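Local structure of 2-polyprenyl-6-methoxyphenol hydroxylase-like FAD-dependent oxidoreductase (Streptomyces sp. NRRL 11266, 6UI5) at residues D173-R178 against L348-P353. The protein binds flavin-adenine dinucleotide and is probably an FAD-dependent oxidoreductase, with a Rossmann-type FAD-binding domain and a thioredoxin-like C-terminal region. Sequence-based numbering, arbitrary orientation.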
loop_
_atom_site.group_PDB
_atom_site.type_symbol
_atom_site.label_atom_id
_atom_site.label_comp_id
_atom_site.label_asym_id
_atom_site.label_seq_id
_atom_site.Cartn_x
_atom_site.Cartn_y
_atom_site.Cartn_z
ATOM N N ASP A 173 12.698 13.668 1.050
ATOM C CA ASP A 173 13.233 12.328 1.273
ATOM C C ASP A 173 13.472 12.135 2.754
ATOM O O ASP A 173 13.885 13.071 3.443
ATOM C CB ASP A 173 14.540 12.078 0.499
ATOM C CG ASP A 173 14.345 12.155 -1.025
ATOM O OD1 ASP A 173 14.493 13.291 -1.538
ATOM O OD2 ASP A 173 14.043 11.104 -1.691
ATOM N N TRP A 174 13.160 10.937 3.253
ATOM C CA TRP A 174 13.500 10.583 4.630
ATOM C C TRP A 174 14.876 9.936 4.742
ATOM O O TRP A 174 15.350 9.686 5.856
ATOM C CB TRP A 174 12.446 9.644 5.232
ATOM C CG TRP A 174 12.384 8.286 4.596
ATOM C CD1 TRP A 174 13.051 7.158 4.991
ATOM C CD2 TRP A 174 11.586 7.906 3.456
ATOM N NE1 TRP A 174 12.724 6.100 4.156
ATOM C CE2 TRP A 174 11.828 6.537 3.211
ATOM C CE3 TRP A 174 10.691 8.589 2.626
ATOM C CZ2 TRP A 174 11.205 5.842 2.162
ATOM C CZ3 TRP A 174 10.081 7.898 1.583
ATOM C CH2 TRP A 174 10.355 6.543 1.354
ATOM N N VAL A 175 15.511 9.646 3.618
ATOM C CA VAL A 175 16.880 9.169 3.606
ATOM C C VAL A 175 17.518 9.665 2.317
ATOM O O VAL A 175 16.836 9.861 1.299
ATOM C CB VAL A 175 16.937 7.629 3.737
ATOM C CG1 VAL A 175 16.231 6.965 2.550
ATOM C CG2 VAL A 175 18.411 7.153 3.884
ATOM N N ILE A 176 18.824 9.906 2.375
ATOM C CA ILE A 176 19.592 10.323 1.206
ATOM C C ILE A 176 20.380 9.119 0.706
ATOM O O ILE A 176 21.300 8.644 1.382
ATOM C CB ILE A 176 20.523 11.504 1.513
ATOM C CG1 ILE A 176 19.734 12.693 2.064
ATOM C CG2 ILE A 176 21.230 11.909 0.246
ATOM C CD1 ILE A 176 18.452 13.029 1.260
ATOM N N VAL A 177 20.026 8.619 -0.474
ATOM C CA VAL A 177 20.738 7.491 -1.069
ATOM C C VAL A 177 21.973 7.996 -1.803
ATOM O O VAL A 177 21.900 8.945 -2.599
ATOM C CB VAL A 177 19.827 6.707 -2.015
ATOM C CG1 VAL A 177 20.588 5.536 -2.633
ATOM C CG2 VAL A 177 18.606 6.226 -1.265
ATOM N N ARG A 178 23.102 7.330 -1.574
ATOM C CA ARG A 178 24.398 7.717 -2.117
ATOM C C ARG A 178 25.092 6.495 -2.692
ATOM O O ARG A 178 24.928 5.373 -2.198
ATOM C CB ARG A 178 25.306 8.303 -1.044
ATOM C CG ARG A 178 25.578 7.259 0.024
ATOM C CD ARG A 178 24.672 7.435 1.197
ATOM N NE ARG A 178 25.102 8.618 1.908
ATOM C CZ ARG A 178 24.291 9.471 2.501
ATOM N NH1 ARG A 178 22.972 9.292 2.480
ATOM N NH2 ARG A 178 24.809 10.524 3.114
ATOM N N LEU A 348 10.262 -0.197 1.470
ATOM C CA LEU A 348 10.422 -1.607 1.809
ATOM C C LEU A 348 11.875 -1.975 2.086
ATOM O O LEU A 348 12.168 -3.148 2.350
ATOM C CB LEU A 348 9.867 -2.510 0.699
ATOM C CG LEU A 348 8.358 -2.467 0.445
ATOM C CD1 LEU A 348 7.970 -1.233 -0.291
ATOM C CD2 LEU A 348 7.872 -3.700 -0.312
ATOM N N LEU A 349 12.781 -1.001 2.039
ATOM C CA LEU A 349 14.193 -1.235 2.260
ATOM C C LEU A 349 14.710 -0.557 3.516
ATOM O O LEU A 349 15.421 -1.173 4.314
ATOM C CB LEU A 349 14.972 -0.754 1.032
ATOM C CG LEU A 349 14.671 -1.630 -0.175
ATOM C CD1 LEU A 349 15.279 -1.024 -1.411
ATOM C CD2 LEU A 349 15.230 -3.020 0.077
ATOM N N TYR A 350 14.345 0.695 3.727
ATOM C CA TYR A 350 14.981 1.471 4.758
ATOM C C TYR A 350 14.050 2.557 5.277
ATOM O O TYR A 350 13.321 3.155 4.514
ATOM C CB TYR A 350 16.278 2.075 4.199
ATOM C CG TYR A 350 17.059 2.909 5.189
ATOM C CD1 TYR A 350 18.038 2.332 6.002
ATOM C CD2 TYR A 350 16.824 4.272 5.315
ATOM C CE1 TYR A 350 18.755 3.095 6.909
ATOM C CE2 TYR A 350 17.520 5.033 6.228
ATOM C CZ TYR A 350 18.491 4.448 7.016
ATOM O OH TYR A 350 19.185 5.229 7.915
ATOM N N PRO A 351 14.104 2.849 6.581
ATOM C CA PRO A 351 14.904 2.150 7.594
ATOM C C PRO A 351 14.297 0.801 7.889
ATOM O O PRO A 351 13.166 0.529 7.456
ATOM C CB PRO A 351 14.836 3.066 8.812
ATOM C CG PRO A 351 13.653 3.936 8.587
ATOM C CD PRO A 351 13.496 4.083 7.101
ATOM N N ARG A 352 15.025 -0.059 8.589
ATOM C CA ARG A 352 14.563 -1.435 8.703
ATOM C C ARG A 352 13.294 -1.581 9.542
ATOM O O ARG A 352 12.552 -2.541 9.293
ATOM C CB ARG A 352 15.685 -2.343 9.224
ATOM C CG ARG A 352 15.495 -2.829 10.634
ATOM C CD ARG A 352 16.564 -3.844 11.024
ATOM N NE ARG A 352 17.839 -3.196 11.325
ATOM C CZ ARG A 352 18.899 -3.211 10.517
ATOM N NH1 ARG A 352 18.846 -3.857 9.351
ATOM N NH2 ARG A 352 20.016 -2.580 10.873
ATOM N N PRO A 353 12.999 -0.732 10.543
ATOM C CA PRO A 353 11.664 -0.819 11.187
ATOM C C PRO A 353 10.491 -0.585 10.232
ATOM O O PRO A 353 9.501 -1.343 10.237
ATOM C CB PRO A 353 11.724 0.268 12.272
ATOM C CG PRO A 353 12.922 1.130 11.910
ATOM C CD PRO A 353 13.884 0.201 11.269
#
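W174 NE1 donates a hydrogen bond to the backbone oxygen of Y350, 3.0 Å away and close to straight, with an N-H...O angle of 165°. The acceptor sits at the edge of the indole, near the ring plane, while the donor is tilted 33° from the plane of the carbonyl. That carbonyl belongs to the cis peptide between Y350 and P351, and the proline ring comes in beside the bond: P351 CD packs 3.8 Å from W174 CD1. P351 occupies the N-cap position of helix 352-365, so the indole holds the chain one residue before it. The phenol of Y350 reaches back toward the other segment because CG lies anti to the backbone N (chi1 -179°). Its CE2 atom meets V175 CG2 at 3.3 Å, a tight apolar contact, the methyl coming in obliquely. P351 CB lies 4.0 Å above the plane of the phenol, over its centre, as fits a tyrosine folded against the proline that follows it through a cis bond. The ring of F224, on strand 216-225, meets that of Y350 with the two planes nearly parallel, and also touches V175. P353 of the second subunit, another copy of this protein, packs on W174. The arrangement is a type VIb turn, with Y350 and the cis P351 at its two central positions, between helices 325-346 and 352-365, pinned to the loop that leads into strand 176-185 of the antiparallel sheet.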